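Local coordinates for ABC transporter periplasmic peptide-binding protein (Pseudoalteromonas, PDB 4QFL), which binds dipeptides in the periplasm, here Ala-Phe, and probably hands them to an ABC transporter for uptake, at residues Q29-Y33 with A238-L242; S41-V46 with D204-V208; Y61-I65 with S76-W82; Y294-N298 with R310-V314; D515-I519 with N531-K535. All coordinates share one frame; numbering follows the deposited sequence.

Contact 1: Q29-Y33 with A238-L242; sequences QGLVY and ALEQL
Leu-31 meets Leu-242, on the same face of the sheet, and Leu-239 from the loop before the strand. Its CD2 lies 3.5 Å from Leu-242 CD2, the two side chains running side by side and pointing the same way, while its CB rests 3.6 Å from Leu-239 CD1. With CG anti to the backbone N (chi1 -176°), the Leu-31 branch is turned so that one methyl serves each partner. The backbone holds these side chains in step. Leu-31 N donates to Gln-241 O at 2.9 Å, and just before it Glu-240 N donates to Gln-29 O at 3.2 Å. Gly-30 suits its place because its CA comes within 3.1 Å of Gln-241 O, a CA-H...O contact, and because a side chain here would press on Gln-241 CB. Further out, the Gln-29 side chain folds back, its OE1 accepting from Gly-30 N at 2.9 Å from above the amide plane. Strand 30-35 runs parallel to 241-246 and, along its other edge, to 264-266. Leu-31 also touches Val-264, and Tyr-213 of strand 213-219 packs against both Leu-239 and Leu-242.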
# COMPACT_ATOMS: atom_id res chain seq x y z
N GLN A 29 -16.58 17.47 19.69
CA GLN A 29 -16.81 16.02 19.65
C GLN A 29 -15.64 15.25 19.02
O GLN A 29 -14.74 15.84 18.40
CB GLN A 29 -18.13 15.67 18.94
CG GLN A 29 -19.27 15.25 19.88
CD GLN A 29 -18.91 14.05 20.73
OE1 GLN A 29 -18.29 13.09 20.25
NE2 GLN A 29 -19.28 14.09 22.01
N GLY A 30 -15.68 13.94 19.18
CA GLY A 30 -14.62 13.09 18.68
C GLY A 30 -15.13 12.14 17.63
O GLY A 30 -16.32 12.08 17.35
N LEU A 31 -14.20 11.41 17.02
CA LEU A 31 -14.54 10.40 16.05
C LEU A 31 -13.83 9.14 16.49
O LEU A 31 -12.70 9.20 16.94
CB LEU A 31 -14.09 10.82 14.65
CG LEU A 31 -14.45 9.89 13.49
CD1 LEU A 31 -14.39 10.64 12.18
CD2 LEU A 31 -13.54 8.68 13.43
N VAL A 32 -14.52 8.01 16.39
CA VAL A 32 -13.94 6.69 16.66
C VAL A 32 -13.94 5.83 15.39
O VAL A 32 -14.99 5.53 14.82
CB VAL A 32 -14.67 5.96 17.79
CG1 VAL A 32 -14.03 4.60 18.02
CG2 VAL A 32 -14.63 6.79 19.06
N TYR A 33 -12.74 5.45 14.96
CA TYR A 33 -12.50 4.72 13.73
C TYR A 33 -12.13 3.28 14.10
O TYR A 33 -11.19 3.05 14.86
CB TYR A 33 -11.34 5.40 12.99
CG TYR A 33 -10.96 4.83 11.64
CD1 TYR A 33 -10.21 3.66 11.54
CD2 TYR A 33 -11.30 5.49 10.47
CE1 TYR A 33 -9.84 3.14 10.30
CE2 TYR A 33 -10.94 4.98 9.23
CZ TYR A 33 -10.20 3.82 9.15
OH TYR A 33 -9.83 3.31 7.92
N ALA A 238 -11.53 20.30 12.08
CA ALA A 238 -12.85 20.24 12.69
C ALA A 238 -12.92 19.35 13.94
O ALA A 238 -13.36 19.80 14.99
CB ALA A 238 -13.88 19.80 11.66
N LEU A 239 -12.48 18.10 13.83
CA LEU A 239 -12.55 17.17 14.96
C LEU A 239 -11.62 17.55 16.12
O LEU A 239 -10.49 17.97 15.90
CB LEU A 239 -12.23 15.75 14.48
CG LEU A 239 -13.34 15.00 13.77
CD1 LEU A 239 -12.78 13.80 13.03
CD2 LEU A 239 -14.39 14.57 14.77
N GLU A 240 -12.09 17.38 17.35
CA GLU A 240 -11.27 17.63 18.53
C GLU A 240 -10.42 16.41 18.86
O GLU A 240 -9.25 16.51 19.25
CB GLU A 240 -12.16 17.95 19.74
CG GLU A 240 -12.90 19.27 19.65
CD GLU A 240 -11.97 20.46 19.80
OE1 GLU A 240 -10.96 20.34 20.53
OE2 GLU A 240 -12.27 21.51 19.18
N GLN A 241 -11.05 15.25 18.73
CA GLN A 241 -10.43 13.99 19.10
C GLN A 241 -10.68 12.95 18.03
O GLN A 241 -11.74 12.90 17.42
CB GLN A 241 -11.00 13.48 20.41
CG GLN A 241 -10.39 14.09 21.65
CD GLN A 241 -10.75 13.29 22.89
OE1 GLN A 241 -11.40 12.24 22.80
NE2 GLN A 241 -10.32 13.77 24.06
N LEU A 242 -9.67 12.12 17.81
CA LEU A 242 -9.74 11.00 16.89
C LEU A 242 -9.16 9.80 17.61
O LEU A 242 -7.98 9.80 17.97
CB LEU A 242 -8.88 11.28 15.67
CG LEU A 242 -9.54 11.34 14.30
CD1 LEU A 242 -8.44 11.47 13.24
CD2 LEU A 242 -10.39 10.10 14.06

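Contact 2: S41-V46 with D204-V208; sequences SFNPQV and DQYPV
The loop and 3-10 turn of 41-46 meet the loop 204-208 where Phe-42 N donates to Asp-204 O at 2.9 Å, and the CA atoms of Asn-43 and Asp-204 come to 5.2 Å. Next to this bond Phe-42 CB lies 3.7 Å from Pro-207 CG and Phe-42 CD1 3.4 Å from Gln-205 O, while the ring packs edge-to-face with Tyr-215 and Tyr-218. Asn-43, with CG anti to its own N (chi1 173°), reaches Asp-204 with its amide: ND2 donates to OD1 at 2.9 Å, arriving from above the carboxylate plane, 55° out of it. The same ND2 gives a nearly straight bond to Gln-45 OE1 at 3.1 Å, and Asn-43 OD1 accepts from Gln-45 N in an Asx turn. In an ST turn just ahead, Ser-41 OG takes Asn-43 N at 3.2 Å. A leucine in place of Asn-43 would probably leave Gln-45 N without its acceptor and Asp-204 OD1 short of a donor, setting the turn free to shift. Asparagine fits because its amide gives and takes at once. Asp-204 OD2 forms a salt bridge with Arg-124, so the buried carboxylate is probably ionised, its charge shared between a cation and a neutral amide.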
# COMPACT_ATOMS: atom_id res chain seq x y z
N SER A 41 4.23 1.11 13.21
CA SER A 41 5.10 2.23 13.49
C SER A 41 4.27 3.49 13.41
O SER A 41 3.13 3.46 12.96
CB SER A 41 6.23 2.26 12.45
OG SER A 41 7.18 3.26 12.76
N PHE A 42 4.83 4.61 13.84
CA PHE A 42 4.19 5.89 13.59
C PHE A 42 4.92 6.71 12.53
O PHE A 42 4.64 7.89 12.33
CB PHE A 42 3.95 6.64 14.90
CG PHE A 42 2.82 6.07 15.68
CD1 PHE A 42 3.03 5.06 16.59
CD2 PHE A 42 1.53 6.48 15.43
CE1 PHE A 42 1.96 4.50 17.27
CE2 PHE A 42 0.48 5.93 16.11
CZ PHE A 42 0.69 4.94 17.03
N ASN A 43 5.84 6.05 11.84
CA ASN A 43 6.52 6.64 10.70
C ASN A 43 6.22 5.86 9.42
O ASN A 43 6.62 4.70 9.28
CB ASN A 43 8.03 6.68 10.95
CG ASN A 43 8.80 7.13 9.75
OD1 ASN A 43 8.23 7.59 8.75
ND2 ASN A 43 10.12 7.00 9.82
N PRO A 44 5.53 6.50 8.47
CA PRO A 44 5.09 5.85 7.22
C PRO A 44 6.24 5.29 6.39
O PRO A 44 6.02 4.40 5.57
CB PRO A 44 4.39 6.99 6.46
CG PRO A 44 3.98 7.96 7.52
CD PRO A 44 5.04 7.89 8.57
N GLN A 45 7.44 5.83 6.58
CA GLN A 45 8.63 5.39 5.86
C GLN A 45 8.96 3.91 5.98
O GLN A 45 9.53 3.31 5.07
CB GLN A 45 9.85 6.18 6.34
CG GLN A 45 9.85 7.64 5.98
CD GLN A 45 11.16 8.30 6.34
OE1 GLN A 45 11.78 7.95 7.34
NE2 GLN A 45 11.60 9.24 5.51
N VAL A 46 8.61 3.33 7.13
CA VAL A 46 9.10 2.01 7.49
C VAL A 46 8.15 0.85 7.12
O VAL A 46 8.41 -0.31 7.43
CB VAL A 46 9.48 1.96 8.98
CG1 VAL A 46 10.42 3.12 9.33
CG2 VAL A 46 8.27 2.00 9.86
N ASP A 204 10.52 7.12 15.75
CA ASP A 204 9.46 6.53 14.94
C ASP A 204 8.20 6.12 15.75
O ASP A 204 7.17 5.80 15.17
CB ASP A 204 10.01 5.33 14.16
CG ASP A 204 11.04 5.73 13.12
OD1 ASP A 204 10.91 6.84 12.58
OD2 ASP A 204 11.97 4.95 12.84
N GLN A 205 8.30 6.14 17.07
CA GLN A 205 7.21 5.67 17.93
C GLN A 205 6.38 6.81 18.48
O GLN A 205 5.17 6.69 18.68
CB GLN A 205 7.76 4.90 19.11
CG GLN A 205 8.58 3.70 18.76
CD GLN A 205 8.97 2.93 19.99
OE1 GLN A 205 8.17 2.20 20.55
NE2 GLN A 205 10.22 3.12 20.44
N TYR A 206 7.05 7.92 18.76
CA TYR A 206 6.40 9.12 19.26
C TYR A 206 6.64 10.20 18.24
O TYR A 206 7.64 10.91 18.29
CB TYR A 206 6.96 9.50 20.62
CG TYR A 206 6.69 8.45 21.64
CD1 TYR A 206 7.57 7.40 21.81
CD2 TYR A 206 5.54 8.48 22.41
CE1 TYR A 206 7.34 6.41 22.75
CE2 TYR A 206 5.29 7.49 23.35
CZ TYR A 206 6.20 6.46 23.52
OH TYR A 206 5.98 5.47 24.45
N PRO A 207 5.72 10.31 17.29
CA PRO A 207 5.93 11.07 16.07
C PRO A 207 5.74 12.57 16.25
O PRO A 207 4.99 13.03 17.13
CB PRO A 207 4.84 10.53 15.15
CG PRO A 207 3.75 10.15 16.07
CD PRO A 207 4.39 9.68 17.34
N VAL A 208 6.44 13.32 15.40
CA VAL A 208 6.19 14.74 15.25
C VAL A 208 6.02 15.04 13.77
O VAL A 208 6.92 14.79 12.98
CB VAL A 208 7.35 15.59 15.79
CG1 VAL A 208 7.12 17.06 15.47
CG2 VAL A 208 7.47 15.39 17.30

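Contact 3: Y61-I65 with S76-W82; sequences YDRLI and SELATDW
Ile-65 and Trp-82 each set a gamma carbon between the backbone N and the carbonyl carbon (chi1 50° for Ile-65 CG1, 45° for Trp-82 CG), and this turns the Ile-65 CG2 methyl over the indole. It stands 3.8 Å from the centroid of the Trp-82 six-membered ring, 19° off the normal, a CH-pi contact. Beside it Leu-64 O is gripped twice: Glu-77 N donates from 2.8 Å, tilted from the carbonyl plane, and Ala-79 N from 2.8 Å in that plane, on a lone pair. The small Ala-79 lets the chains draw close, its CB 3.9 Å from Leu-64 CB. The chain has just left helix 50-60 at Tyr-61. Ile-65 and Ser-76 form an antiparallel, non-hydrogen-bonded pair; the second segment then joins strand 79-84, at the edge of a four-stranded antiparallel sheet, turning a corner at Thr-80, where Thr-80 and Asp-81 both face Thr-94 in a classic beta bulge. Ser-76 OG donates to Ala-79 O at 2.7 Å, closing the turn just before that corner. Asp-62 CB leans on Leu-78 CG at 3.7 Å. A water lies between the carboxylates of Asp-62 and Glu-77, 2.8 Å from Glu-77 OE1. Asp-62 OD1 and Glu-77 OE1 are 4.7 Å apart, a repulsion probably eased by the salt bridge of Lys-234 to Glu-77 OE1; Tyr-232 OH also bonds Asp-62 OD1, and Ser-66 OG holds Glu-77 OE2.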
# COMPACT_ATOMS: atom_id res chain seq x y z
N TYR A 61 0.79 13.83 9.36
CA TYR A 61 1.82 14.36 8.47
C TYR A 61 1.29 15.08 7.22
O TYR A 61 0.11 15.02 6.92
CB TYR A 61 2.73 13.22 7.99
CG TYR A 61 3.48 12.50 9.08
CD1 TYR A 61 4.58 13.08 9.70
CD2 TYR A 61 3.10 11.21 9.46
CE1 TYR A 61 5.28 12.40 10.70
CE2 TYR A 61 3.80 10.52 10.46
CZ TYR A 61 4.89 11.12 11.07
OH TYR A 61 5.57 10.45 12.06
N ASP A 62 2.19 15.75 6.51
CA ASP A 62 1.93 16.21 5.15
C ASP A 62 3.10 15.81 4.26
O ASP A 62 4.21 15.63 4.75
CB ASP A 62 1.80 17.74 5.08
CG ASP A 62 0.68 18.28 5.94
OD1 ASP A 62 -0.49 18.16 5.53
OD2 ASP A 62 0.97 18.86 7.00
N ARG A 63 2.83 15.69 2.97
CA ARG A 63 3.87 15.43 1.97
C ARG A 63 4.24 16.75 1.32
O ARG A 63 3.64 17.78 1.61
CB ARG A 63 3.36 14.48 0.90
CG ARG A 63 2.98 13.09 1.40
CD ARG A 63 1.95 12.43 0.48
NE ARG A 63 0.65 13.10 0.58
CZ ARG A 63 -0.43 12.77 -0.11
NH1 ARG A 63 -0.39 11.76 -0.97
NH2 ARG A 63 -1.56 13.45 0.06
N LEU A 64 5.23 16.70 0.44
CA LEU A 64 5.57 17.83 -0.39
C LEU A 64 4.45 18.13 -1.38
O LEU A 64 4.06 19.27 -1.60
CB LEU A 64 6.86 17.53 -1.16
CG LEU A 64 8.10 17.42 -0.28
CD1 LEU A 64 9.30 16.98 -1.10
CD2 LEU A 64 8.35 18.76 0.39
N ILE A 65 3.94 17.07 -1.99
CA ILE A 65 2.91 17.16 -3.01
C ILE A 65 1.97 15.98 -2.89
O ILE A 65 2.28 14.97 -2.22
CB ILE A 65 3.49 17.12 -4.41
CG1 ILE A 65 4.45 15.95 -4.55
CG2 ILE A 65 4.19 18.41 -4.72
CD1 ILE A 65 4.83 15.65 -5.97
N SER A 76 0.25 21.03 -4.77
CA SER A 76 1.11 21.54 -3.72
C SER A 76 0.63 21.14 -2.34
O SER A 76 -0.53 21.35 -1.98
CB SER A 76 1.17 23.06 -3.81
OG SER A 76 1.37 23.61 -2.52
N GLU A 77 1.52 20.55 -1.56
CA GLU A 77 1.26 20.35 -0.15
C GLU A 77 2.18 21.18 0.72
O GLU A 77 1.86 22.33 1.03
CB GLU A 77 1.40 18.89 0.26
CG GLU A 77 0.33 17.97 -0.31
CD GLU A 77 -1.09 18.42 0.02
OE1 GLU A 77 -1.29 19.12 1.04
OE2 GLU A 77 -2.02 18.07 -0.75
N LEU A 78 3.33 20.62 1.09
CA LEU A 78 4.34 21.38 1.84
C LEU A 78 5.27 22.04 0.82
O LEU A 78 6.01 22.96 1.16
CB LEU A 78 5.16 20.50 2.78
CG LEU A 78 4.50 20.09 4.09
CD1 LEU A 78 5.45 19.21 4.88
CD2 LEU A 78 4.10 21.32 4.90
N ALA A 79 5.25 21.54 -0.41
CA ALA A 79 5.94 22.18 -1.52
C ALA A 79 4.96 23.06 -2.27
O ALA A 79 3.84 22.64 -2.54
CB ALA A 79 6.50 21.14 -2.47
N THR A 80 5.39 24.28 -2.60
CA THR A 80 4.53 25.27 -3.27
C THR A 80 4.74 25.26 -4.77
O THR A 80 3.89 25.70 -5.54
CB THR A 80 4.84 26.68 -2.78
OG1 THR A 80 6.26 26.90 -2.86
CG2 THR A 80 4.39 26.87 -1.34
N ASP A 81 5.91 24.78 -5.17
CA ASP A 81 6.27 24.73 -6.57
C ASP A 81 7.29 23.62 -6.77
O ASP A 81 8.02 23.27 -5.83
CB ASP A 81 6.84 26.07 -7.04
CG ASP A 81 7.16 26.09 -8.52
OD1 ASP A 81 6.35 25.57 -9.32
OD2 ASP A 81 8.24 26.60 -8.89
N TRP A 82 7.33 23.06 -7.97
CA TRP A 82 8.29 22.00 -8.32
C TRP A 82 8.69 22.10 -9.78
O TRP A 82 7.89 22.48 -10.63
CB TRP A 82 7.71 20.61 -8.03
CG TRP A 82 6.29 20.42 -8.49
CD1 TRP A 82 5.88 19.81 -9.64
CD2 TRP A 82 5.10 20.83 -7.81
NE1 TRP A 82 4.51 19.83 -9.72
CE2 TRP A 82 4.01 20.45 -8.61
CE3 TRP A 82 4.86 21.50 -6.60
CZ2 TRP A 82 2.69 20.71 -8.25
CZ3 TRP A 82 3.55 21.76 -6.24
CH2 TRP A 82 2.48 21.36 -7.07
O HOH W 1 -1.19 17.33 3.25

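Contact 4: Y294-N298 with R310-V314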
# COMPACT_ATOMS: atom_id res chain seq x y z
N TYR A 294 -4.32 -11.12 -6.24
CA TYR A 294 -3.65 -12.20 -6.98
C TYR A 294 -3.32 -13.42 -6.11
O TYR A 294 -3.36 -13.38 -4.88
CB TYR A 294 -2.37 -11.68 -7.65
CG TYR A 294 -1.42 -11.03 -6.67
CD1 TYR A 294 -0.79 -11.78 -5.68
CD2 TYR A 294 -1.18 -9.66 -6.70
CE1 TYR A 294 0.05 -11.19 -4.76
CE2 TYR A 294 -0.34 -9.07 -5.79
CZ TYR A 294 0.27 -9.83 -4.81
OH TYR A 294 1.10 -9.25 -3.91
N TRP A 295 -3.00 -14.52 -6.78
CA TRP A 295 -2.44 -15.70 -6.13
C TRP A 295 -0.96 -15.77 -6.51
O TRP A 295 -0.61 -16.05 -7.66
CB TRP A 295 -3.16 -16.95 -6.65
CG TRP A 295 -2.85 -18.25 -5.96
CD1 TRP A 295 -2.39 -18.42 -4.69
CD2 TRP A 295 -3.02 -19.56 -6.51
NE1 TRP A 295 -2.26 -19.76 -4.42
CE2 TRP A 295 -2.63 -20.48 -5.52
CE3 TRP A 295 -3.45 -20.03 -7.74
CZ2 TRP A 295 -2.67 -21.85 -5.72
CZ3 TRP A 295 -3.49 -21.40 -7.95
CH2 TRP A 295 -3.10 -22.29 -6.94
N ALA A 296 -0.09 -15.49 -5.55
CA ALA A 296 1.33 -15.48 -5.82
C ALA A 296 1.96 -16.83 -5.49
O ALA A 296 1.68 -17.41 -4.45
CB ALA A 296 2.02 -14.38 -5.03
N PHE A 297 2.81 -17.32 -6.38
CA PHE A 297 3.61 -18.51 -6.14
C PHE A 297 5.03 -18.18 -5.69
O PHE A 297 5.65 -17.25 -6.19
CB PHE A 297 3.67 -19.36 -7.40
CG PHE A 297 2.33 -19.78 -7.90
CD1 PHE A 297 1.65 -20.82 -7.29
CD2 PHE A 297 1.76 -19.14 -8.98
CE1 PHE A 297 0.42 -21.21 -7.74
CE2 PHE A 297 0.52 -19.54 -9.45
CZ PHE A 297 -0.15 -20.58 -8.83
N ASN A 298 5.55 -18.95 -4.74
CA ASN A 298 6.95 -18.85 -4.37
C ASN A 298 7.78 -19.52 -5.46
O ASN A 298 8.04 -20.73 -5.40
CB ASN A 298 7.15 -19.53 -3.02
CG ASN A 298 8.53 -19.31 -2.44
OD1 ASN A 298 8.73 -19.47 -1.24
ND2 ASN A 298 9.47 -18.96 -3.28
N ARG A 310 2.89 -24.15 -12.46
CA ARG A 310 2.16 -22.93 -12.17
C ARG A 310 0.96 -22.83 -13.09
O ARG A 310 -0.14 -22.50 -12.66
CB ARG A 310 3.06 -21.69 -12.26
CG ARG A 310 4.09 -21.63 -11.14
CD ARG A 310 4.76 -20.27 -11.00
NE ARG A 310 5.42 -19.83 -12.23
CZ ARG A 310 6.65 -20.18 -12.61
NH1 ARG A 310 7.38 -21.01 -11.88
NH2 ARG A 310 7.15 -19.70 -13.74
N GLN A 311 1.18 -23.14 -14.36
CA GLN A 311 0.10 -23.16 -15.35
C GLN A 311 -0.96 -24.20 -15.00
O GLN A 311 -2.16 -23.93 -15.04
CB GLN A 311 0.68 -23.43 -16.74
CG GLN A 311 1.72 -22.42 -17.16
CD GLN A 311 2.49 -22.83 -18.40
OE1 GLN A 311 3.29 -22.06 -18.92
NE2 GLN A 311 2.25 -24.05 -18.87
N ALA A 312 -0.52 -25.41 -14.63
CA ALA A 312 -1.45 -26.45 -14.22
C ALA A 312 -2.37 -26.02 -13.06
O ALA A 312 -3.57 -26.25 -13.11
CB ALA A 312 -0.69 -27.73 -13.87
N LEU A 313 -1.81 -25.38 -12.04
CA LEU A 313 -2.59 -25.02 -10.86
C LEU A 313 -3.67 -23.96 -11.14
O LEU A 313 -4.79 -24.04 -10.64
CB LEU A 313 -1.68 -24.52 -9.75
CG LEU A 313 -0.75 -25.49 -9.02
CD1 LEU A 313 0.36 -24.72 -8.31
CD2 LEU A 313 -1.51 -26.36 -8.04
N VAL A 314 -3.30 -22.96 -11.93
CA VAL A 314 -4.20 -21.87 -12.27
C VAL A 314 -5.47 -22.35 -12.98
O VAL A 314 -6.56 -21.86 -12.70
CB VAL A 314 -3.50 -20.81 -13.14
CG1 VAL A 314 -4.52 -19.87 -13.74
CG2 VAL A 314 -2.47 -20.04 -12.32
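Trp-295 and Phe-297, two residues apart on one face of strand 291-297, receive helix 307-314 in an alpha/beta layer packing, the helix running back against the strand at 149° with the axes of the short segments 10.9 Å apart. The two aromatics form one surface, for Phe-297 CE1 lies 3.6 Å above the plane of the Trp-295 ring, toward its rim. Trp-295, with CG anti to its backbone N (chi1 -172°), sends its six-membered ring out to the helix, where CH2 touches Leu-313 CB at 3.9 Å. Leu-313 O lies at the edge of the same ring, in its plane. Phe-297 has three neighbours on the helix. Leu-313 CD1 approaches its CE1 to 3.6 Å, Val-314 CG2 comes to the ring edge at CE2, and the Arg-310 methylenes cross one face, CG standing 4.0 Å above the ring plane and CD lying 3.8 Å from CD2. An alanine here in place of Phe-297 is likely to open a gap beside Trp-295, between strand and helix, leaving Leu-313 CD1 and the arginine methylenes without their aromatic support. Arginine suits this buried place because its stem is apolar while its guanidinium is carried on to backbone carbonyls, NH1 to Phe-304 O and NH2 to Gln-497 O. Strand and helix thus meet mainly through apolar carbon, without hydrogen bonds between the two segments, the buried charge being met by carbonyl oxygens outside the interface.

Contact 5: D515-I519 with N531-K535; sequences DVEGI and NARKK
Glu-517 O takes the N-H of Arg-533 at 3.0 Å and, beside it, the CA-H of Ala-532, whose CA is 3.4 Å away. The bond is returned by Glu-517 N, which donates to Arg-533 O at 3.2 Å, so the two residues make an antiparallel hydrogen-bonded pair. Their side chains stand on the same face and leave the backbone alike, each with CG between its own N and carbonyl carbon (chi1 42° and 43°), which lays the stems side by side with Glu-517 CG 3.9 Å from Arg-533 CG. Beyond this Glu-517 OE1 reaches Arg-533 NE at 3.4 Å, a salt bridge with the carboxylate and guanidinium planes turned 56° apart. Acid and base suit such a pair, their long stems sharing a solvent-accessible face. Strands 516-517 and 533-534 form a weakly bonded two-stranded antiparallel ribbon at the C-terminal end of the modelled chain, joined by fifteen residues without helix or strand. Just past the pair, Gly-518 has positive phi, and a CB on it would clash with Asn-531 O, so the missing side chain is what lets the chains stay close. Gly-518 O is nonetheless buried without a partner in the model. Next to it Ile-519 CG2 touches the Ala-532 CB at 4.1 Å, the methyl of the alanine against a methyl of the branched isoleucine. On the face away from the salt bridge, Val-516 CG1 lies 4.1 Å from Lys-534 CG. The lysine then bends away, its NZ donating to Gly-30 O, with a weaker bond to Gln-29 OE1.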
# COMPACT_ATOMS: atom_id res chain seq x y z
N ASP A 515 -23.73 10.53 10.88
CA ASP A 515 -23.30 11.76 11.51
C ASP A 515 -21.98 12.27 10.94
O ASP A 515 -21.59 13.40 11.20
CB ASP A 515 -23.13 11.56 13.02
CG ASP A 515 -24.41 11.82 13.79
OD1 ASP A 515 -25.26 12.59 13.29
OD2 ASP A 515 -24.55 11.26 14.90
N VAL A 516 -21.29 11.43 10.18
CA VAL A 516 -19.96 11.78 9.71
C VAL A 516 -19.98 12.24 8.27
O VAL A 516 -20.80 11.80 7.47
CB VAL A 516 -18.94 10.61 9.84
CG1 VAL A 516 -18.98 10.00 11.24
CG2 VAL A 516 -19.19 9.57 8.79
N GLU A 517 -19.07 13.15 7.97
CA GLU A 517 -18.86 13.64 6.62
C GLU A 517 -17.42 14.12 6.47
O GLU A 517 -16.69 14.22 7.45
CB GLU A 517 -19.83 14.77 6.30
CG GLU A 517 -20.01 15.77 7.44
CD GLU A 517 -20.85 16.97 7.04
OE1 GLU A 517 -20.26 18.01 6.72
OE2 GLU A 517 -22.09 16.86 7.05
N GLY A 518 -17.03 14.39 5.23
CA GLY A 518 -15.71 14.91 4.92
C GLY A 518 -14.63 13.86 4.81
O GLY A 518 -13.46 14.18 4.73
N ILE A 519 -15.03 12.59 4.81
CA ILE A 519 -14.07 11.50 4.76
C ILE A 519 -13.72 11.15 3.31
O ILE A 519 -14.60 11.05 2.47
CB ILE A 519 -14.59 10.25 5.50
CG1 ILE A 519 -16.12 10.17 5.44
CG2 ILE A 519 -14.13 10.26 6.95
CD1 ILE A 519 -16.83 11.04 6.44
N ASN A 531 -10.23 16.06 6.75
CA ASN A 531 -11.40 16.94 6.65
C ASN A 531 -12.65 16.39 7.30
O ASN A 531 -13.75 16.93 7.13
CB ASN A 531 -11.69 17.28 5.19
CG ASN A 531 -10.65 18.17 4.57
OD1 ASN A 531 -10.62 19.38 4.83
ND2 ASN A 531 -9.78 17.59 3.76
N ALA A 532 -12.49 15.31 8.05
CA ALA A 532 -13.62 14.70 8.74
C ALA A 532 -14.25 15.63 9.77
O ALA A 532 -13.56 16.46 10.38
CB ALA A 532 -13.19 13.40 9.40
N ARG A 533 -15.55 15.48 9.97
CA ARG A 533 -16.29 16.19 11.02
C ARG A 533 -17.57 15.43 11.36
O ARG A 533 -18.01 14.58 10.59
CB ARG A 533 -16.63 17.61 10.58
CG ARG A 533 -17.14 17.72 9.15
CD ARG A 533 -17.67 19.11 8.87
NE ARG A 533 -18.95 19.33 9.55
CZ ARG A 533 -19.20 20.34 10.37
NH1 ARG A 533 -18.26 21.25 10.63
NH2 ARG A 533 -20.40 20.45 10.93
N LYS A 534 -18.17 15.74 12.50
CA LYS A 534 -19.45 15.12 12.86
C LYS A 534 -20.64 16.10 12.84
O LYS A 534 -20.46 17.30 12.64
CB LYS A 534 -19.35 14.37 14.20
CG LYS A 534 -18.77 12.97 14.04
CD LYS A 534 -18.16 12.41 15.32
CE LYS A 534 -19.23 11.89 16.27
NZ LYS A 534 -18.65 11.18 17.45
N LYS A 535 -21.84 15.56 13.04
CA LYS A 535 -23.07 16.34 13.00
C LYS A 535 -23.41 16.71 11.56
O LYS A 535 -24.04 15.94 10.83
CB LYS A 535 -22.98 17.57 13.91
CG LYS A 535 -24.05 18.64 13.68
CD LYS A 535 -23.61 19.68 12.65
CE LYS A 535 -24.67 19.91 11.58
NZ LYS A 535 -24.13 20.73 10.46

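Overall arrangement
Contacts 1 and 5 lie together, centres 9 Å apart, bringing the two ends of the modelled chain side by side; besides the lysine bond, Leu-239 CD1 meets Ala-532 CB at 3.7 Å. Contacts 2 and 3 also touch, where Tyr-61 OH hydrogen-bonds Phe-42 O at 2.7 Å and the tyrosine packs on Pro-44 and Pro-207. Contact 4 stands apart, its centre about 36 to 44 Å from the others and on the far side of the chain's centre from contacts 1, 2, 3 and 5. The bound dipeptide lies between: the side chain of Val-46 is about 12 Å from the phenylalanine, that of Arg-63 about 12 Å from the alanine, and that of Trp-295 about 13 Å from the phenylalanine.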